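PDB 6XEP: thiamine-monophosphate kinase from Stenotrophomonas maltophilia, which probably catalyses the ATP-dependent phosphorylation of thiamine monophosphate to thiamine diphosphate, the active form of vitamin B1. Local coordinates for residues N240-V245 with A308-H314; T52-S58 with L135-V139; A182-A186 with R198-L202; M9-E13 with D36-L40; S81-A85 with A220-V224. All coordinates share one frame; numbering follows the deposited sequence. Where two conformers were deposited one is given.

Contact 1 of 5, residues N240-V245 with A308-H314; sequences NVAAHV and ADGQGVH
Ala-308 pairs with Ala-242 as an antiparallel hydrogen-bonded pair: Ala-242 N reaches Ala-308 O at 2.9 Å, and Ala-308 N gives the return bond to Ala-242 O. After Asp-309 the chain crosses at Gly-310 to the other edge of strand 242-245, and water 1 donates to both Gly-310 O and Asn-240 O. Gln-311, its chain bent at chi2 (-73°), brings NE2 to 2.8 Å from Asn-240 OD1; the bond is nearly straight (171°), yet the donor stands above the carbonyl plane. Gly-312 O accepts from Ala-243 N at 3.0 Å and begins the parallel pairing. Val-313 lays CG2 4.4 Å from Ala-243 CB on the face covered by Leu-232 of helix 228-239. His-314 N bonds Ala-243 O at 2.7 Å, while its O takes Val-245 N. On the opposite face the His-314 ring stacks face to face on His-244, centroids 4.0 Å apart and planes at 23°, with His-244 CE1 over the rim. This pairing completes the outer edge of the C-terminal domain's mixed sheet. Weak bonds from His-314 ND1 to Ala-243 O and Gly-312 O would be consistent with a proton on ND1, and such a close stack would probably disfavour both imidazoles carrying charge together.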
loop_
_atom_site.group_PDB
_atom_site.type_symbol
_atom_site.label_atom_id
_atom_site.label_comp_id
_atom_site.label_asym_id
_atom_site.label_seq_id
_atom_site.Cartn_x
_atom_site.Cartn_y
_atom_site.Cartn_z
ATOM N N ASN A 240 -25.969 16.650 4.195
ATOM C CA ASN A 240 -27.372 16.933 3.834
ATOM C C ASN A 240 -27.690 18.431 3.915
ATOM O O ASN A 240 -28.711 18.847 4.484
ATOM C CB ASN A 240 -28.347 16.129 4.709
ATOM C CG ASN A 240 -29.790 16.151 4.177
ATOM O OD1 ASN A 240 -30.026 16.138 2.966
ATOM N ND2 ASN A 240 -30.758 16.160 5.092
ATOM N N VAL A 241 -26.815 19.254 3.323
ATOM C CA VAL A 241 -26.952 20.710 3.376
ATOM C C VAL A 241 -26.587 21.297 2.022
ATOM O O VAL A 241 -26.007 20.632 1.167
ATOM C CB VAL A 241 -26.070 21.352 4.462
ATOM C CG1 VAL A 241 -26.459 20.845 5.846
ATOM C CG2 VAL A 241 -24.571 21.086 4.137
ATOM N N ALA A 242 -26.909 22.573 1.850
ATOM C CA ALA A 242 -26.358 23.324 0.730
ATOM C C ALA A 242 -25.071 24.014 1.151
ATOM O O ALA A 242 -24.919 24.462 2.296
ATOM C CB ALA A 242 -27.337 24.383 0.211
ATOM N N ALA A 243 -24.143 24.097 0.208
ATOM C CA ALA A 243 -22.935 24.899 0.355
ATOM C C ALA A 243 -22.971 26.032 -0.660
ATOM O O ALA A 243 -23.205 25.803 -1.855
ATOM C CB ALA A 243 -21.684 24.038 0.160
ATOM N N HIS A 244 -22.775 27.253 -0.196
ATOM C CA HIS A 244 -22.795 28.410 -1.075
ATOM C C HIS A 244 -21.385 28.986 -1.099
ATOM O O HIS A 244 -20.804 29.222 -0.041
ATOM C CB HIS A 244 -23.816 29.438 -0.597
ATOM C CG HIS A 244 -25.238 29.048 -0.893
ATOM N ND1 HIS A 244 -25.899 29.459 -2.027
ATOM C CD2 HIS A 244 -26.100 28.244 -0.225
ATOM C CE1 HIS A 244 -27.124 28.956 -2.031
ATOM N NE2 HIS A 244 -27.265 28.205 -0.951
ATOM N N VAL A 245 -20.830 29.165 -2.300
ATOM C CA VAL A 245 -19.479 29.694 -2.491
ATOM C C VAL A 245 -19.572 31.051 -3.170
ATOM O O VAL A 245 -20.219 31.191 -4.217
ATOM C CB VAL A 245 -18.610 28.753 -3.341
ATOM C CG1 VAL A 245 -17.274 29.428 -3.671
ATOM C CG2 VAL A 245 -18.378 27.450 -2.628
ATOM N N ALA A 308 -26.049 26.282 4.300
ATOM C CA ALA A 308 -27.421 26.766 4.393
ATOM C C ALA A 308 -28.393 25.641 4.058
ATOM O O ALA A 308 -28.005 24.577 3.557
ATOM C CB ALA A 308 -27.677 27.946 3.449
ATOM N N ASP A 309 -29.666 25.903 4.350
ATOM C CA ASP A 309 -30.745 25.001 3.968
ATOM C C ASP A 309 -30.725 24.770 2.461
ATOM O O ASP A 309 -30.415 25.675 1.686
ATOM C CB ASP A 309 -32.086 25.614 4.384
ATOM C CG ASP A 309 -33.230 24.622 4.343
ATOM O OD1 ASP A 309 -32.958 23.417 4.180
ATOM O OD2 ASP A 309 -34.391 25.082 4.490
ATOM N N GLY A 310 -31.091 23.552 2.043
ATOM C CA GLY A 310 -31.118 23.200 0.628
ATOM C C GLY A 310 -30.205 22.027 0.305
ATOM O O GLY A 310 -29.873 21.224 1.190
ATOM N N GLN A 311 -29.787 21.912 -0.958
ATOM C CA GLN A 311 -28.891 20.833 -1.365
ATOM C C GLN A 311 -27.891 21.369 -2.374
ATOM O O GLN A 311 -28.203 22.284 -3.152
ATOM C CB GLN A 311 -29.661 19.657 -2.007
ATOM C CG GLN A 311 -30.711 19.029 -1.103
ATOM C CD GLN A 311 -30.111 18.181 0.017
ATOM O OE1 GLN A 311 -28.936 17.790 -0.036
ATOM N NE2 GLN A 311 -30.919 17.890 1.034
ATOM N N GLY A 312 -26.704 20.761 -2.371
ATOM C CA GLY A 312 -25.722 20.934 -3.422
ATOM C C GLY A 312 -24.795 22.117 -3.197
ATOM O O GLY A 312 -25.049 23.010 -2.388
ATOM N N VAL A 313 -23.699 22.116 -3.955
ATOM C CA VAL A 313 -22.768 23.241 -3.966
ATOM C C VAL A 313 -23.262 24.290 -4.942
ATOM O O VAL A 313 -23.681 23.974 -6.057
ATOM C CB VAL A 313 -21.355 22.784 -4.345
ATOM C CG1 VAL A 313 -20.385 23.955 -4.143
ATOM C CG2 VAL A 313 -20.974 21.657 -3.495
ATOM N N HIS A 314 -23.231 25.544 -4.514
ATOM C CA HIS A 314 -23.664 26.660 -5.326
ATOM C C HIS A 314 -22.462 27.567 -5.523
ATOM O O HIS A 314 -21.606 27.676 -4.641
ATOM C CB HIS A 314 -24.774 27.473 -4.673
ATOM C CG HIS A 314 -26.029 26.711 -4.391
ATOM N ND1 HIS A 314 -26.071 25.626 -3.538
ATOM C CD2 HIS A 314 -27.305 26.935 -4.779
ATOM C CE1 HIS A 314 -27.316 25.189 -3.451
ATOM N NE2 HIS A 314 -28.084 25.966 -4.192
HETATM O O HOH W 1 -30.696 20.586 3.671
HETATM O O HOH W 2 -26.511 18.493 -0.596
#

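Contact 2 of 5, residues T52-S58 with L135-V139; sequences TADTLNS and LSLSV
Thr-55 and Ser-138 face each other as a non-hydrogen-bonded antiparallel pair, and their hydroxyls meet: Thr-55 OG1 lies 2.8 Å from Ser-138 OG. Thr-55 CG2, anti to the backbone N because chi1 is -66°, turns along the strand to Ser-136 OG at 3.2 Å. That hydroxyl donates to Asn-57 OD1 over a short 2.5 Å, approaching almost in line with the amide C=O. These strands, 48-57 and 136-145, adjoin at one edge of the mixed four-stranded sheet of the PurM-like N-terminal domain. The same face meets the second subunit, where Asn-57 ND2 bonds Arg-132 O and Ser-98 OG, both of that subunit; at the outer edge of the strand Thr-55 N bonds Asp-129 OD2 of the second subunit. On the other face, with Asp-54, a predicted magnesium ligand, Leu-137 turns CD1 to within 3.6 Å of Leu-56 O and packs on Trp-106 and Phe-110 of helix 104-120. Leu-56 N bonds Leu-137 O at 2.8 Å. Where the strand ends, Ser-58 N points almost straight (176°) at Leu-135 O, 3.1 Å away, and the CB atoms of Ser-58 and Leu-135 pack at 3.8 Å.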
loop_
_atom_site.group_PDB
_atom_site.type_symbol
_atom_site.label_atom_id
_atom_site.label_comp_id
_atom_site.label_asym_id
_atom_site.label_seq_id
_atom_site.Cartn_x
_atom_site.Cartn_y
_atom_site.Cartn_z
ATOM N N THR A 52 -4.639 5.337 4.620
ATOM C CA THR A 52 -4.913 5.883 3.301
ATOM C C THR A 52 -3.975 5.242 2.297
ATOM O O THR A 52 -2.876 4.822 2.649
ATOM C CB THR A 52 -4.722 7.407 3.246
ATOM O OG1 THR A 52 -3.339 7.727 3.418
ATOM C CG2 THR A 52 -5.522 8.090 4.324
ATOM N N ALA A 53 -4.407 5.182 1.039
ATOM C CA ALA A 53 -3.550 4.601 0.019
ATOM C C ALA A 53 -3.850 5.298 -1.293
ATOM O O ALA A 53 -5.011 5.537 -1.614
ATOM C CB ALA A 53 -3.767 3.094 -0.145
ATOM N N ASP A 54 -2.796 5.609 -2.039
ATOM C CA ASP A 54 -2.908 6.302 -3.316
ATOM C C ASP A 54 -1.821 5.767 -4.228
ATOM O O ASP A 54 -0.719 5.463 -3.766
ATOM C CB ASP A 54 -2.743 7.817 -3.155
ATOM C CG ASP A 54 -3.845 8.448 -2.316
ATOM O OD1 ASP A 54 -3.619 8.638 -1.098
ATOM O OD2 ASP A 54 -4.939 8.747 -2.866
ATOM N N THR A 55 -2.127 5.637 -5.513
ATOM C CA THR A 55 -1.120 5.263 -6.493
ATOM C C THR A 55 -0.962 6.416 -7.467
ATOM O O THR A 55 -1.960 6.971 -7.923
ATOM C CB THR A 55 -1.502 3.983 -7.240
ATOM O OG1 THR A 55 -1.497 2.881 -6.324
ATOM C CG2 THR A 55 -0.511 3.716 -8.369
ATOM N N LEU A 56 0.279 6.789 -7.757
ATOM C CA LEU A 56 0.570 7.756 -8.809
ATOM C C LEU A 56 1.254 7.013 -9.942
ATOM O O LEU A 56 2.270 6.340 -9.726
ATOM C CB LEU A 56 1.443 8.909 -8.311
ATOM C CG LEU A 56 0.698 10.057 -7.599
ATOM C CD1 LEU A 56 0.001 9.611 -6.331
ATOM C CD2 LEU A 56 1.650 11.199 -7.305
ATOM N N ASN A 57 0.693 7.130 -11.141
ATOM C CA ASN A 57 1.198 6.464 -12.332
ATOM C C ASN A 57 1.767 7.481 -13.308
ATOM O O ASN A 57 1.156 8.528 -13.550
ATOM C CB ASN A 57 0.082 5.678 -13.011
ATOM C CG ASN A 57 -0.373 4.532 -12.161
ATOM O OD1 ASN A 57 0.461 3.845 -11.586
ATOM N ND2 ASN A 57 -1.687 4.346 -12.026
ATOM N N SER A 58 2.929 7.137 -13.881
ATOM C CA SER A 58 3.618 7.991 -14.842
ATOM C C SER A 58 2.729 8.294 -16.042
ATOM O O SER A 58 2.088 7.401 -16.611
ATOM C CB SER A 58 4.919 7.313 -15.297
ATOM O OG SER A 58 5.594 8.084 -16.284
ATOM N N LEU A 135 6.286 2.626 -14.576
ATOM C CA LEU A 135 6.550 3.462 -13.416
ATOM C C LEU A 135 5.258 3.771 -12.665
ATOM O O LEU A 135 4.355 4.428 -13.191
ATOM C CB LEU A 135 7.255 4.752 -13.847
ATOM C CG LEU A 135 7.597 5.742 -12.743
ATOM C CD1 LEU A 135 8.511 5.122 -11.691
ATOM C CD2 LEU A 135 8.232 7.008 -13.341
ATOM N N SER A 136 5.180 3.285 -11.435
ATOM C CA SER A 136 3.985 3.417 -10.610
ATOM C C SER A 136 4.436 3.417 -9.163
ATOM O O SER A 136 5.264 2.588 -8.768
ATOM C CB SER A 136 2.993 2.276 -10.861
ATOM O OG SER A 136 1.838 2.388 -10.032
ATOM N N LEU A 137 3.908 4.354 -8.393
ATOM C CA LEU A 137 4.290 4.550 -7.004
ATOM C C LEU A 137 3.032 4.465 -6.159
ATOM O O LEU A 137 2.116 5.283 -6.315
ATOM C CB LEU A 137 4.983 5.902 -6.824
ATOM C CG LEU A 137 6.116 6.058 -7.848
ATOM C CD1 LEU A 137 5.765 6.802 -9.129
ATOM C CD2 LEU A 137 7.252 6.687 -7.242
ATOM N N SER A 138 2.970 3.473 -5.283
ATOM C CA SER A 138 1.806 3.277 -4.430
ATOM C C SER A 138 2.244 3.442 -2.984
ATOM O O SER A 138 3.129 2.720 -2.517
ATOM C CB SER A 138 1.191 1.897 -4.649
ATOM O OG SER A 138 -0.112 1.837 -4.089
ATOM N N VAL A 139 1.627 4.383 -2.274
ATOM C CA VAL A 139 1.981 4.647 -0.888
ATOM C C VAL A 139 0.769 4.368 -0.016
ATOM O O VAL A 139 -0.364 4.723 -0.360
ATOM C CB VAL A 139 2.490 6.083 -0.659
ATOM C CG1 VAL A 139 2.520 6.412 0.843
ATOM C CG2 VAL A 139 3.868 6.234 -1.206
HETATM O O HOH W 3 2.098 3.248 -14.555
#

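Contact 3 of 5, residues A182-A186 with R198-L202; sequences ALNLA and RLRLL. With EDO (1,2-ethanediol), chain B.
Arg-198 runs past Leu-183, Asn-184 and Leu-185, from its CB to NH1. Its CB lies 4.2 Å from Leu-183 CD1, and CG, anti to the backbone N (chi1 -172°), packs 4.1 Å from Leu-185 CD2, the two side chains running antiparallel alongside one another. CD then touches Asn-184 O at 3.4 Å. A bend at chi3 (72°) turns the guanidinium: NE forms a salt bridge with Glu-195 one turn earlier in the helix, while NH1 donates to Leu-185 O at 3.0 Å. That oxygen sits at the guanidinium edge, in its plane, although the donor stands well above the carbonyl plane. The loop links helix 170-179 to helix 192-202 in the C-terminal domain, and is shaped by an Asx turn in which Asn-184 OD1 accepts from Ala-186 N. Leu-185 also lies roughly perpendicular to Leu-201, CD2 to CD2 4.0 Å, and Leu-202 CD1 comes 3.4 Å from Leu-185 O. Leu-201 in turn neighbours Asp-274, a predicted substrate ligand. An ethanediol, probably from the crystallisation liquor, takes Asn-184 N on O1 at 3.0 Å.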
loop_
_atom_site.group_PDB
_atom_site.type_symbol
_atom_site.label_atom_id
_atom_site.label_comp_id
_atom_site.label_asym_id
_atom_site.label_seq_id
_atom_site.Cartn_x
_atom_site.Cartn_y
_atom_site.Cartn_z
ATOM N N ALA A 182 3.860 26.519 -22.539
ATOM C CA ALA A 182 4.451 27.719 -21.955
ATOM C C ALA A 182 5.239 27.459 -20.678
ATOM O O ALA A 182 5.832 28.403 -20.143
ATOM C CB ALA A 182 3.361 28.758 -21.664
ATOM N N LEU A 183 5.258 26.227 -20.166
ATOM C CA LEU A 183 5.942 25.932 -18.911
ATOM C C LEU A 183 6.640 24.580 -18.988
ATOM O O LEU A 183 5.988 23.550 -19.174
ATOM C CB LEU A 183 4.963 25.954 -17.730
ATOM C CG LEU A 183 5.497 25.579 -16.338
ATOM C CD1 LEU A 183 6.576 26.534 -15.836
ATOM C CD2 LEU A 183 4.351 25.522 -15.341
ATOM N N ASN A 184 7.960 24.584 -18.810
ATOM C CA ASN A 184 8.727 23.350 -18.670
ATOM C C ASN A 184 8.660 22.883 -17.221
ATOM O O ASN A 184 8.985 23.641 -16.310
ATOM C CB ASN A 184 10.186 23.596 -19.075
ATOM C CG ASN A 184 11.020 22.316 -19.124
ATOM O OD1 ASN A 184 10.603 21.258 -18.659
ATOM N ND2 ASN A 184 12.219 22.416 -19.703
ATOM N N LEU A 185 8.260 21.631 -17.003
ATOM C CA LEU A 185 8.144 21.137 -15.635
ATOM C C LEU A 185 9.420 20.493 -15.106
ATOM O O LEU A 185 9.566 20.353 -13.885
ATOM C CB LEU A 185 6.995 20.117 -15.532
ATOM C CG LEU A 185 5.596 20.614 -15.900
ATOM C CD1 LEU A 185 4.619 19.461 -15.903
ATOM C CD2 LEU A 185 5.102 21.700 -14.966
ATOM N N ALA A 186 10.337 20.083 -15.984
ATOM C CA ALA A 186 11.507 19.313 -15.580
ATOM C C ALA A 186 12.652 20.165 -15.049
ATOM O O ALA A 186 13.600 19.614 -14.478
ATOM C CB ALA A 186 12.023 18.482 -16.757
ATOM N N ARG A 198 4.757 26.267 -10.957
ATOM C CA ARG A 198 5.389 24.976 -11.231
ATOM C C ARG A 198 5.497 24.149 -9.960
ATOM O O ARG A 198 5.176 22.956 -9.949
ATOM C CB ARG A 198 6.775 25.176 -11.857
ATOM C CG ARG A 198 7.420 23.870 -12.360
ATOM C CD ARG A 198 8.835 24.065 -12.919
ATOM N NE ARG A 198 9.841 24.337 -11.877
ATOM C CZ ARG A 198 10.647 23.418 -11.343
ATOM N NH1 ARG A 198 10.591 22.154 -11.746
ATOM N NH2 ARG A 198 11.527 23.766 -10.410
ATOM N N LEU A 199 5.926 24.776 -8.863
ATOM C CA LEU A 199 6.106 24.036 -7.617
ATOM C C LEU A 199 4.788 23.728 -6.903
ATOM O O LEU A 199 4.735 22.782 -6.105
ATOM C CB LEU A 199 7.042 24.810 -6.689
ATOM C CG LEU A 199 8.499 24.827 -7.166
ATOM C CD1 LEU A 199 9.379 25.542 -6.172
ATOM C CD2 LEU A 199 8.978 23.415 -7.364
ATOM N N ARG A 200 3.725 24.489 -7.160
ATOM C CA ARG A 200 2.423 24.087 -6.628
ATOM C C ARG A 200 1.906 22.823 -7.303
ATOM O O ARG A 200 1.243 22.004 -6.655
ATOM C CB ARG A 200 1.418 25.227 -6.777
ATOM C CG ARG A 200 1.726 26.419 -5.875
ATOM C CD ARG A 200 1.351 26.131 -4.431
ATOM N NE ARG A 200 -0.098 26.240 -4.205
ATOM C CZ ARG A 200 -0.733 25.663 -3.194
ATOM N NH1 ARG A 200 -0.051 24.925 -2.317
ATOM N NH2 ARG A 200 -2.050 25.825 -3.056
ATOM N N LEU A 201 2.197 22.642 -8.596
ATOM C CA LEU A 201 1.846 21.391 -9.256
ATOM C C LEU A 201 2.774 20.268 -8.809
ATOM O O LEU A 201 2.320 19.155 -8.512
ATOM C CB LEU A 201 1.913 21.558 -10.781
ATOM C CG LEU A 201 1.660 20.273 -11.591
ATOM C CD1 LEU A 201 0.293 19.671 -11.283
ATOM C CD2 LEU A 201 1.815 20.511 -13.087
ATOM N N LEU A 202 4.088 20.538 -8.783
ATOM C CA LEU A 202 5.060 19.472 -8.545
ATOM C C LEU A 202 5.174 19.118 -7.069
ATOM O O LEU A 202 5.351 17.944 -6.725
ATOM C CB LEU A 202 6.438 19.883 -9.073
ATOM C CG LEU A 202 6.512 20.133 -10.576
ATOM C CD1 LEU A 202 7.948 20.514 -10.905
ATOM C CD2 LEU A 202 6.081 18.892 -11.342
HETATM C C1 EDO B . 8.986 28.074 -17.718
HETATM O O1 EDO B . 9.373 27.187 -18.778
HETATM C C2 EDO B . 9.102 29.536 -18.140
HETATM O O2 EDO B . 8.165 29.814 -19.192
#

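Contact 4 of 5, residues M9-E13 with D36-L40; sequences MSLAE and DDAAL
Leu-11 meets the backbone of Asp-36: Leu-11 CD2 comes to 3.3 Å from Asp-36 O. With CG anti to the backbone N (chi1 -166°), Leu-11 reaches across to the loop 36-40, where CB lies 3.7 Å from Asp-37 O and CD1 lies 4.3 Å from Ala-39 N. The leucine thus packs against peptide groups rather than other apolar side chains of this segment, although Leu-32 also touches it. Ala-12 adds a lighter contact, its CB 4.1 Å from Asp-37 OD1 and 4.2 Å from Asp-36 O. No hydrogen bond joins the two segments; they meet directly by van der Waals packing. Polar bonding runs outward instead. Asp-36 OD2 takes Gly-33 N, and Asp-36 OD1 forms a salt bridge with Arg-152 of the second subunit; Asp-37 OD2 pairs with Arg-238 of the second subunit. Asp-37 is a predicted magnesium ligand, so this loop probably belongs to an active site at the dimer interface. In the fold, Met-9 pairs by backbone with Thr-130 of strand 124-132 ahead of helix 17-24, while segment 36-40 leads from strand 30-31 into strand 40-41, its antiparallel partner.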
loop_
_atom_site.group_PDB
_atom_site.type_symbol
_atom_site.label_atom_id
_atom_site.label_comp_id
_atom_site.label_asym_id
_atom_site.label_seq_id
_atom_site.Cartn_x
_atom_site.Cartn_y
_atom_site.Cartn_z
ATOM N N MET A 9 11.402 -6.894 -3.920
ATOM C CA MET A 9 12.413 -6.500 -2.945
ATOM C C MET A 9 11.698 -5.782 -1.808
ATOM O O MET A 9 11.133 -4.704 -2.010
ATOM C CB MET A 9 13.470 -5.597 -3.575
ATOM C CG MET A 9 13.963 -6.044 -4.937
ATOM S SD MET A 9 15.288 -4.973 -5.526
ATOM C CE MET A 9 16.600 -5.395 -4.380
ATOM N N SER A 10 11.707 -6.375 -0.622
ATOM C CA SER A 10 11.159 -5.689 0.541
ATOM C C SER A 10 12.301 -4.982 1.284
ATOM O O SER A 10 13.394 -4.790 0.740
ATOM C CB SER A 10 10.382 -6.674 1.425
ATOM O OG SER A 10 11.229 -7.692 1.928
ATOM N N LEU A 11 12.050 -4.586 2.537
ATOM C CA LEU A 11 13.035 -3.977 3.426
ATOM C C LEU A 11 14.331 -4.787 3.461
ATOM O O LEU A 11 14.342 -5.959 3.069
ATOM C CB LEU A 11 12.418 -3.847 4.823
ATOM C CG LEU A 11 13.041 -2.981 5.909
ATOM C CD1 LEU A 11 11.951 -2.526 6.828
ATOM C CD2 LEU A 11 14.089 -3.758 6.701
ATOM N N ALA A 12 15.423 -4.155 3.906
ATOM C CA ALA A 12 16.776 -4.711 3.970
ATOM C C ALA A 12 17.423 -4.704 2.591
ATOM O O ALA A 12 18.617 -4.416 2.460
ATOM C CB ALA A 12 16.790 -6.121 4.572
ATOM N N GLU A 13 16.638 -5.007 1.554
ATOM C CA GLU A 13 17.087 -4.885 0.174
ATOM C C GLU A 13 16.812 -3.505 -0.424
ATOM O O GLU A 13 17.332 -3.204 -1.505
ATOM C CB GLU A 13 16.418 -5.962 -0.694
ATOM N N ASP A 36 17.365 -6.857 10.726
ATOM C CA ASP A 36 15.915 -7.056 10.759
ATOM C C ASP A 36 15.323 -6.938 9.369
ATOM O O ASP A 36 15.636 -6.003 8.625
ATOM C CB ASP A 36 15.207 -6.040 11.661
ATOM C CG ASP A 36 15.430 -6.295 13.138
ATOM O OD1 ASP A 36 15.782 -7.426 13.535
ATOM O OD2 ASP A 36 15.239 -5.339 13.913
ATOM N N ASP A 37 14.451 -7.879 9.034
ATOM C CA ASP A 37 13.833 -7.921 7.721
ATOM C C ASP A 37 12.479 -7.232 7.683
ATOM O O ASP A 37 11.926 -7.045 6.599
ATOM C CB ASP A 37 13.689 -9.376 7.281
ATOM C CG ASP A 37 15.018 -10.069 7.194
ATOM O OD1 ASP A 37 15.793 -9.686 6.295
ATOM O OD2 ASP A 37 15.308 -10.955 8.041
ATOM N N ALA A 38 11.939 -6.847 8.834
ATOM C CA ALA A 38 10.665 -6.143 8.871
ATOM C C ALA A 38 10.581 -5.400 10.194
ATOM O O ALA A 38 11.132 -5.846 11.204
ATOM C CB ALA A 38 9.476 -7.100 8.724
ATOM N N ALA A 39 9.884 -4.278 10.177
ATOM C CA ALA A 39 9.753 -3.458 11.369
ATOM C C ALA A 39 8.581 -3.934 12.219
ATOM O O ALA A 39 7.549 -4.368 11.702
ATOM C CB ALA A 39 9.549 -1.997 10.994
ATOM N N LEU A 40 8.744 -3.845 13.528
ATOM C CA LEU A 40 7.640 -4.060 14.455
ATOM C C LEU A 40 7.160 -2.687 14.906
ATOM O O LEU A 40 7.959 -1.883 15.397
ATOM C CB LEU A 40 8.073 -4.910 15.649
ATOM C CG LEU A 40 8.650 -6.290 15.328
ATOM C CD1 LEU A 40 9.341 -6.871 16.541
ATOM C CD2 LEU A 40 7.543 -7.198 14.902
#

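Contact 5 of 5, residues S81-A85 with A220-V224; sequences SDLAA and AAVDV
Asp-223 holds CG between its backbone N and carbonyl carbon (chi1 80°), and Ser-81 swings OG directly opposite its own N (180°), bringing Ser-81 OG to 2.8 Å from Asp-223 OD2. The serine donates, to the carboxylate's anti lone pair, and probably helps to orient Asp-223 from a second shell. This joins the two halves of the PurM-like architecture: the 81-85 end of helix 68-85, in the N-terminal domain, runs nearly antiparallel (168°) to strand 220-224, an outermost strand of the C-terminal sheet, the two segment axes approaching to 7.1 Å. In the conformer of Asp-82 given here, one of two deposited, OD1 stands 3.4 Å from Asp-223 OD2, two acceptors and no hydrogen bond. Provisionally, water 4 bridges this pair, donating to Asp-223 OD1 at 2.6 Å and to Asp-82 OD1 at 2.9 Å. Both aspartates are predicted magnesium ligands, and Asp-82 also sits close to Asp-54, so their crowding is consistent with a metal site awaiting its cations. A turn later Ala-85 packs onto the strand, its CB 3.4 Å from Asp-223 N and 3.7 Å from Asp-223 CB.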
loop_
_atom_site.group_PDB
_atom_site.type_symbol
_atom_site.label_atom_id
_atom_site.label_comp_id
_atom_site.label_asym_id
_atom_site.label_seq_id
_atom_site.Cartn_x
_atom_site.Cartn_y
_atom_site.Cartn_z
ATOM N N SER A 81 -2.053 14.644 2.691
ATOM C CA SER A 81 -3.207 15.523 2.565
ATOM C C SER A 81 -4.494 14.783 2.941
ATOM O O SER A 81 -5.391 15.365 3.567
ATOM C CB SER A 81 -3.285 16.070 1.145
ATOM O OG SER A 81 -4.411 16.915 1.028
ATOM N N ASP A 82 -4.593 13.503 2.559
ATOM C CA ASP A 82 -5.723 12.665 2.964
ATOM C C ASP A 82 -5.793 12.560 4.484
ATOM O O ASP A 82 -6.864 12.690 5.089
ATOM C CB ASP A 82 -5.587 11.255 2.373
ATOM C CG ASP A 82 -5.633 11.209 0.850
ATOM O OD1 ASP A 82 -6.012 12.197 0.195
ATOM O OD2 ASP A 82 -5.279 10.135 0.307
ATOM N N LEU A 83 -4.643 12.291 5.117
ATOM C CA LEU A 83 -4.609 12.185 6.573
ATOM C C LEU A 83 -4.944 13.515 7.224
ATOM O O LEU A 83 -5.606 13.549 8.262
ATOM C CB LEU A 83 -3.231 11.713 7.046
ATOM C CG LEU A 83 -2.911 10.250 6.740
ATOM C CD1 LEU A 83 -1.546 9.898 7.289
ATOM C CD2 LEU A 83 -3.981 9.343 7.341
ATOM N N ALA A 84 -4.488 14.620 6.631
ATOM C CA ALA A 84 -4.763 15.940 7.201
ATOM C C ALA A 84 -6.255 16.209 7.299
ATOM O O ALA A 84 -6.744 16.741 8.308
ATOM C CB ALA A 84 -4.096 17.021 6.350
ATOM N N ALA A 85 -7.000 15.858 6.249
ATOM C CA ALA A 85 -8.424 16.136 6.206
ATOM C C ALA A 85 -9.183 15.323 7.228
ATOM O O ALA A 85 -10.337 15.636 7.516
ATOM C CB ALA A 85 -8.974 15.856 4.799
ATOM N N ALA A 220 -16.651 20.231 9.996
ATOM C CA ALA A 220 -16.454 19.270 8.921
ATOM C C ALA A 220 -15.267 19.724 8.091
ATOM O O ALA A 220 -14.935 20.912 8.054
ATOM C CB ALA A 220 -17.707 19.140 8.049
ATOM N N ALA A 221 -14.628 18.771 7.423
ATOM C CA ALA A 221 -13.470 19.102 6.606
ATOM C C ALA A 221 -13.335 18.096 5.472
ATOM O O ALA A 221 -13.813 16.966 5.556
ATOM C CB ALA A 221 -12.174 19.120 7.448
ATOM N N VAL A 222 -12.632 18.515 4.422
ATOM C CA VAL A 222 -12.331 17.656 3.286
ATOM C C VAL A 222 -11.053 18.197 2.671
ATOM O O VAL A 222 -10.771 19.389 2.767
ATOM C CB VAL A 222 -13.512 17.641 2.277
ATOM C CG1 VAL A 222 -13.729 19.035 1.663
ATOM C CG2 VAL A 222 -13.275 16.622 1.185
ATOM N N ASP A 223 -10.261 17.329 2.045
ATOM C CA ASP A 223 -9.139 17.899 1.320
ATOM C C ASP A 223 -9.530 18.142 -0.132
ATOM O O ASP A 223 -10.382 17.445 -0.701
ATOM C CB ASP A 223 -7.853 17.073 1.470
ATOM C CG ASP A 223 -7.791 15.875 0.588
ATOM O OD1 ASP A 223 -8.847 15.245 0.363
ATOM O OD2 ASP A 223 -6.637 15.543 0.162
ATOM N N VAL A 224 -8.988 19.215 -0.685
ATOM C CA VAL A 224 -9.342 19.679 -2.020
ATOM C C VAL A 224 -8.285 19.131 -2.967
ATOM O O VAL A 224 -7.168 19.650 -3.043
ATOM C CB VAL A 224 -9.426 21.203 -2.100
ATOM C CG1 VAL A 224 -9.924 21.606 -3.498
ATOM C CG2 VAL A 224 -10.363 21.720 -1.025
HETATM O O HOH W 4 -8.875 12.623 0.233
HETATM O O HOH W 5 -12.760 14.629 6.497
#

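In the fold
Contacts 2 and 5 touch, with centres about 18 Å apart, where strand 48-57 packs against helix 68-85, and their segments alternate along the chain. Helix 68-85 lies between the N-terminal strand 48-57 and strand 220-224 of the C-terminal sheet, and predicted magnesium ligands gather there. Contact 1 reaches the same six-stranded sheet as contact 5, but lies at its other outer strand, with centres about 19 Å apart. Contact 3 is nested within the loop closed by contact 5, about 24 Å away centre to centre. Contact 4 closes first in the chain and its centre lies about 49 Å from that of contact 1, on the opposite side of the chain's centre. Contacts 2 and 4 both meet the second subunit, consistent with sites built across the dimer.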